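Local atomic coordinates of dihydrofolate reductase (Schistosoma mansoni, PDB entry 3VCO), a protein that catalyses the NADPH-dependent reduction of 7,8-dihydrofolate to tetrahydrofolate, a key step in folate metabolism that supplies glycine, purine and DNA precursor synthesis. Residues A111-L116 with D126-I131; E139-S144 with P166-D171. One frame throughout, in Å; residues are numbered along the deposited sequence. Where two conformers were deposited one is given.

Interaction 1 (A111-L116 with D126-I131); sequences AAIDLL and DEVFII
Val128 meets Ile113 and Leu116, and these are the two pairs that touch between residues 111-116 and 126-131. Both are apolar. The closer one is methyl against methyl, with Leu116 CD1 3.7 Å from Val128 CG2. These two side chains reach toward each other tip to tip. Ile113 comes in at a slant, and its CD1 lies 4.1 Å from Val128 CG1. The valine thus divides its branches between the two helix residues. Its CG1 stands anti to the backbone N (chi1 176°) and serves Ile113, while CG2 serves Leu116. Ile113 does not aim its CB at the strand. Two bends in its chain (chi1 -59°, chi2 -53°) bring CD1 over to Val128.

No hydrogen bond joins the two segments; each has its own backbone bonds. Within the helix, Leu115 N bonds to Ala111 O and Leu116 N to Ala112 O. The strand pairs with its sheet neighbours, through Val128 with Asn24 and Phe129 with Ala66 and Val68. Met21 touches both Ile113 and Val128, and Leu116 also rests on Ala66. Phe129 packs against helix 46-57.

The chemistry is that of a helix laid on a beta sheet. Dispersion and the burial of methyl groups hold these residues together, with no polar link across the contact.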
loop_
_atom_site.group_PDB
_atom_site.type_symbol
_atom_site.label_atom_id
_atom_site.label_comp_id
_atom_site.label_asym_id
_atom_site.label_seq_id
_atom_site.Cartn_x
_atom_site.Cartn_y
_atom_site.Cartn_z
ATOM N N ALA A 111 1.172 -4.831 -16.169
ATOM C CA ALA A 111 2.552 -4.656 -16.530
ATOM C C ALA A 111 3.477 -4.623 -15.302
ATOM O O ALA A 111 4.597 -5.114 -15.377
ATOM C CB ALA A 111 2.736 -3.443 -17.465
ATOM N N ALA A 112 3.014 -4.064 -14.179
ATOM C CA ALA A 112 3.841 -4.070 -12.968
ATOM C C ALA A 112 4.095 -5.517 -12.533
ATOM O O ALA A 112 5.205 -5.860 -12.177
ATOM C CB ALA A 112 3.186 -3.294 -11.834
ATOM N N ILE A 113 3.061 -6.352 -12.552
ATOM C CA ILE A 113 3.227 -7.759 -12.129
ATOM C C ILE A 113 4.114 -8.549 -13.089
ATOM O O ILE A 113 4.992 -9.318 -12.662
ATOM C CB ILE A 113 1.881 -8.452 -11.916
ATOM C CG1 ILE A 113 1.091 -7.705 -10.845
ATOM C CG2 ILE A 113 2.053 -9.916 -11.504
ATOM C CD1 ILE A 113 1.869 -7.504 -9.546
ATOM N N ASP A 114 3.923 -8.348 -14.384
ATOM C CA ASP A 114 4.811 -8.987 -15.362
ATOM C C ASP A 114 6.258 -8.587 -15.164
ATOM O O ASP A 114 7.180 -9.400 -15.294
ATOM C CB ASP A 114 4.374 -8.616 -16.769
ATOM C CG ASP A 114 2.995 -9.187 -17.129
ATOM O OD1 ASP A 114 2.435 -10.011 -16.356
ATOM O OD2 ASP A 114 2.472 -8.800 -18.195
ATOM N N LEU A 115 6.460 -7.304 -14.896
ATOM C CA LEU A 115 7.794 -6.770 -14.664
ATOM C C LEU A 115 8.448 -7.440 -13.439
ATOM O O LEU A 115 9.604 -7.815 -13.493
ATOM C CB LEU A 115 7.717 -5.253 -14.462
ATOM C CG LEU A 115 9.031 -4.519 -14.185
ATOM C CD1 LEU A 115 10.078 -4.918 -15.244
ATOM C CD2 LEU A 115 8.802 -3.044 -14.210
ATOM N N LEU A 116 7.692 -7.587 -12.355
ATOM C CA LEU A 116 8.174 -8.282 -11.150
ATOM C C LEU A 116 8.433 -9.770 -11.336
ATOM O O LEU A 116 9.255 -10.381 -10.632
ATOM C CB LEU A 116 7.170 -8.093 -10.021
ATOM C CG LEU A 116 7.118 -6.629 -9.577
ATOM C CD1 LEU A 116 6.058 -6.437 -8.552
ATOM C CD2 LEU A 116 8.477 -6.195 -9.051
ATOM N N ASP A 126 10.271 -10.110 -3.110
ATOM C CA ASP A 126 9.699 -10.976 -2.114
ATOM C C ASP A 126 8.192 -10.751 -2.215
ATOM O O ASP A 126 7.541 -11.411 -3.025
ATOM C CB ASP A 126 10.241 -10.708 -0.703
ATOM C CG ASP A 126 9.741 -11.744 0.317
ATOM O OD1 ASP A 126 8.913 -12.614 -0.057
ATOM O OD2 ASP A 126 10.187 -11.701 1.482
ATOM N N GLU A 127 7.629 -9.802 -1.462
ATOM C CA GLU A 127 6.185 -9.558 -1.517
ATOM C C GLU A 127 5.861 -8.280 -2.327
ATOM O O GLU A 127 6.739 -7.424 -2.560
ATOM C CB GLU A 127 5.562 -9.499 -0.100
ATOM C CG GLU A 127 5.758 -10.809 0.788
ATOM C CD GLU A 127 4.495 -11.665 0.924
ATOM O OE1 GLU A 127 3.414 -11.152 0.601
ATOM O OE2 GLU A 127 4.574 -12.860 1.347
ATOM N N VAL A 128 4.615 -8.171 -2.753
ATOM C CA VAL A 128 4.147 -7.060 -3.559
ATOM C C VAL A 128 3.093 -6.310 -2.748
ATOM O O VAL A 128 2.137 -6.924 -2.253
ATOM C CB VAL A 128 3.532 -7.577 -4.875
ATOM C CG1 VAL A 128 2.950 -6.441 -5.694
ATOM C CG2 VAL A 128 4.611 -8.318 -5.681
ATOM N N PHE A 129 3.301 -5.001 -2.574
ATOM C CA PHE A 129 2.319 -4.155 -1.878
ATOM C C PHE A 129 1.776 -3.140 -2.880
ATOM O O PHE A 129 2.562 -2.513 -3.583
ATOM C CB PHE A 129 2.969 -3.458 -0.672
ATOM C CG PHE A 129 3.475 -4.446 0.381
ATOM C CD1 PHE A 129 2.706 -4.754 1.487
ATOM C CD2 PHE A 129 4.671 -5.141 0.188
ATOM C CE1 PHE A 129 3.123 -5.686 2.401
ATOM C CE2 PHE A 129 5.114 -6.087 1.102
ATOM C CZ PHE A 129 4.337 -6.392 2.209
ATOM N N ILE A 130 0.450 -2.988 -2.923
ATOM C CA ILE A 130 -0.203 -1.933 -3.664
ATOM C C ILE A 130 -0.553 -0.822 -2.654
ATOM O O ILE A 130 -1.353 -1.042 -1.734
ATOM C CB ILE A 130 -1.513 -2.447 -4.278
ATOM C CG1 ILE A 130 -1.258 -3.658 -5.185
ATOM C CG2 ILE A 130 -2.262 -1.325 -5.022
ATOM C CD1 ILE A 130 -0.383 -3.363 -6.353
ATOM N N ILE A 131 0.034 0.362 -2.826
ATOM C CA ILE A 131 -0.057 1.379 -1.785
ATOM C C ILE A 131 -0.973 2.509 -2.175
ATOM O O ILE A 131 -1.058 3.544 -1.518
ATOM C CB ILE A 131 1.317 1.878 -1.350
ATOM C CG1 ILE A 131 1.989 2.652 -2.474
ATOM C CG2 ILE A 131 2.183 0.639 -0.889
ATOM C CD1 ILE A 131 3.191 3.397 -2.021
#

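Interaction 2 (E139-S144 with P166-D171); sequences EALKQS and PKVDWD
Leu141 touches Pro166 and Val168 through aliphatic groups, and the flat groups of both segments lie outside this meeting point. The indole of Trp170 has Val168 O over one face, 3.8 Å above the plane and offset toward the rim. The same ring stacks with Trp33. On the helix side, the Gln143 amide sits at the end of helix 134-142. Its NE2 gives a hydrogen bond of 3.1 Å to Ala140 O, and the acceptor lies near the amide plane. The bond is moderately bent, with an N-H...O angle of 155°. Gln143 OE1 accepts from Ile145 N and Tyr146 N. The amide is thus gripped at both ends. It turns back on the helix because chi1 (58°) and chi2 (75°) are both bent. Gln143 is also the first residue to leave helical backbone angles.

The contact itself is carried by one methyl. Leu141 CD1 lies 3.6 Å from Pro166 CB and 3.9 Å from Pro166 CG, so it rests on the proline ring. It also meets Val168 CG2 at 3.9 Å. Leu141 crosses both partners at about a right angle. Its CB points toward the loop. No hydrogen bond joins the two segments, and the leucine is held by apolar packing alone.

By similarity to relatives, residues 132-139 and Ile35 probably bind NADP(+), and the side chain of Pro166 lies about 5 Å from that of Ile35. Helix 134-142 joins strands 125-130 and 148-156, which flank strand 23-29. The arrangement is a loop packed on the helix of a beta-alpha-beta crossover in the dihydrofolate reductase fold.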
loop_
_atom_site.group_PDB
_atom_site.type_symbol
_atom_site.label_atom_id
_atom_site.label_comp_id
_atom_site.label_asym_id
_atom_site.label_seq_id
_atom_site.Cartn_x
_atom_site.Cartn_y
_atom_site.Cartn_z
ATOM N N GLU A 139 -8.571 -2.447 -8.912
ATOM C CA GLU A 139 -8.128 -3.597 -9.715
ATOM C C GLU A 139 -7.637 -4.741 -8.877
ATOM O O GLU A 139 -7.951 -5.901 -9.158
ATOM C CB GLU A 139 -7.060 -3.192 -10.723
ATOM C CG GLU A 139 -7.698 -2.511 -11.936
ATOM C CD GLU A 139 -6.689 -1.784 -12.766
ATOM O OE1 GLU A 139 -5.484 -2.075 -12.598
ATOM O OE2 GLU A 139 -7.102 -0.922 -13.579
ATOM N N ALA A 140 -6.865 -4.422 -7.839
ATOM C CA ALA A 140 -6.393 -5.446 -6.914
ATOM C C ALA A 140 -7.502 -6.197 -6.212
ATOM O O ALA A 140 -7.406 -7.405 -5.990
ATOM C CB ALA A 140 -5.428 -4.811 -5.867
ATOM N N LEU A 141 -8.560 -5.491 -5.817
ATOM C CA LEU A 141 -9.650 -6.154 -5.095
ATOM C C LEU A 141 -10.580 -6.921 -6.030
ATOM O O LEU A 141 -11.166 -7.910 -5.636
ATOM C CB LEU A 141 -10.516 -5.108 -4.348
ATOM C CG LEU A 141 -9.785 -4.675 -3.064
ATOM C CD1 LEU A 141 -10.474 -3.485 -2.441
ATOM C CD2 LEU A 141 -9.767 -5.860 -2.119
ATOM N N LYS A 142 -10.741 -6.420 -7.250
ATOM C CA LYS A 142 -11.728 -6.960 -8.190
ATOM C C LYS A 142 -11.247 -8.263 -8.883
ATOM O O LYS A 142 -12.068 -9.079 -9.292
ATOM C CB LYS A 142 -12.111 -5.889 -9.237
ATOM C CG LYS A 142 -13.370 -6.175 -10.073
ATOM C CD LYS A 142 -14.057 -4.920 -10.720
ATOM C CE LYS A 142 -15.461 -4.601 -10.103
ATOM N NZ LYS A 142 -16.406 -3.785 -10.979
ATOM N N GLN A 143 -9.939 -8.445 -9.047
ATOM C CA GLN A 143 -9.431 -9.680 -9.685
ATOM C C GLN A 143 -9.701 -10.921 -8.830
ATOM O O GLN A 143 -9.724 -10.845 -7.606
ATOM C CB GLN A 143 -7.943 -9.582 -10.101
ATOM C CG GLN A 143 -6.913 -9.246 -8.948
ATOM C CD GLN A 143 -6.646 -10.464 -8.031
ATOM O OE1 GLN A 143 -6.615 -11.581 -8.503
ATOM N NE2 GLN A 143 -6.467 -10.234 -6.728
ATOM N N SER A 144 -9.919 -12.052 -9.500
ATOM C CA SER A 144 -10.326 -13.296 -8.864
ATOM C C SER A 144 -9.309 -14.404 -9.108
ATOM O O SER A 144 -9.685 -15.552 -9.349
ATOM C CB SER A 144 -11.696 -13.705 -9.398
ATOM O OG SER A 144 -11.797 -13.532 -10.809
ATOM N N PRO A 166 -12.655 0.826 -2.477
ATOM C CA PRO A 166 -13.526 -0.076 -3.251
ATOM C C PRO A 166 -14.367 -0.913 -2.307
ATOM O O PRO A 166 -13.979 -1.060 -1.162
ATOM C CB PRO A 166 -12.526 -0.957 -4.019
ATOM C CG PRO A 166 -11.350 -0.077 -4.212
ATOM C CD PRO A 166 -11.269 0.837 -2.978
ATOM N N LYS A 167 -15.524 -1.398 -2.748
ATOM C CA LYS A 167 -16.362 -2.226 -1.885
ATOM C C LYS A 167 -15.644 -3.507 -1.448
ATOM O O LYS A 167 -14.999 -4.183 -2.247
ATOM C CB LYS A 167 -17.697 -2.579 -2.555
ATOM C CG LYS A 167 -18.392 -1.422 -3.258
ATOM C CD LYS A 167 -18.529 -0.188 -2.374
ATOM C CE LYS A 167 -19.436 0.835 -3.061
ATOM N NZ LYS A 167 -19.127 0.960 -4.521
ATOM N N VAL A 168 -15.737 -3.807 -0.158
ATOM C CA VAL A 168 -15.226 -5.050 0.410
ATOM C C VAL A 168 -16.346 -5.492 1.347
ATOM O O VAL A 168 -17.033 -4.631 1.920
ATOM C CB VAL A 168 -13.980 -4.808 1.284
ATOM C CG1 VAL A 168 -13.364 -6.126 1.687
ATOM C CG2 VAL A 168 -12.960 -3.955 0.563
ATOM N N ASP A 169 -16.553 -6.796 1.522
ATOM C CA ASP A 169 -17.455 -7.234 2.606
ATOM C C ASP A 169 -16.654 -7.476 3.896
ATOM O O ASP A 169 -16.103 -8.578 4.120
ATOM C CB ASP A 169 -18.323 -8.432 2.205
ATOM C CG ASP A 169 -17.554 -9.487 1.446
ATOM O OD1 ASP A 169 -18.103 -10.604 1.288
ATOM O OD2 ASP A 169 -16.412 -9.202 1.007
ATOM N N TRP A 170 -16.550 -6.423 4.716
ATOM C CA TRP A 170 -15.651 -6.442 5.873
ATOM C C TRP A 170 -16.087 -7.486 6.881
ATOM O O TRP A 170 -15.269 -7.968 7.670
ATOM C CB TRP A 170 -15.606 -5.101 6.593
ATOM C CG TRP A 170 -15.594 -3.903 5.729
ATOM C CD1 TRP A 170 -14.564 -3.452 4.964
ATOM C CD2 TRP A 170 -16.655 -2.955 5.588
ATOM N NE1 TRP A 170 -14.930 -2.288 4.329
ATOM C CE2 TRP A 170 -16.208 -1.961 4.700
ATOM C CE3 TRP A 170 -17.950 -2.859 6.121
ATOM C CZ2 TRP A 170 -17.011 -0.875 4.324
ATOM C CZ3 TRP A 170 -18.754 -1.781 5.752
ATOM C CH2 TRP A 170 -18.240 -0.764 4.924
ATOM N N ASP A 171 -17.384 -7.805 6.859
ATOM C CA ASP A 171 -17.950 -8.818 7.739
ATOM C C ASP A 171 -17.273 -10.177 7.524
ATOM O O ASP A 171 -17.157 -10.982 8.452
ATOM C CB ASP A 171 -19.469 -8.922 7.559
ATOM C CG ASP A 171 -19.894 -8.947 6.101
ATOM O OD1 ASP A 171 -19.365 -8.126 5.322
ATOM O OD2 ASP A 171 -20.764 -9.774 5.738
#

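Along the chain, helix 109-116 comes first and returns to strand 125-130. Interaction 1 closes this loop of nine intervening residues. After a short turn the chain enters helix 134-142, where interaction 2 opens. Strand 148-156 follows, and interaction 2 closes on the loop at 166-171, after 21 intervening residues. The two contacts are therefore in series and neither nest nor cross. The centres of interaction 1 and interaction 2 lie about 18 Å apart, and the two do not touch. Interaction 1 ties a helix to a central strand of the sheet. Interaction 2 ties the next helix to the loop between strands 148-156 and 174-175.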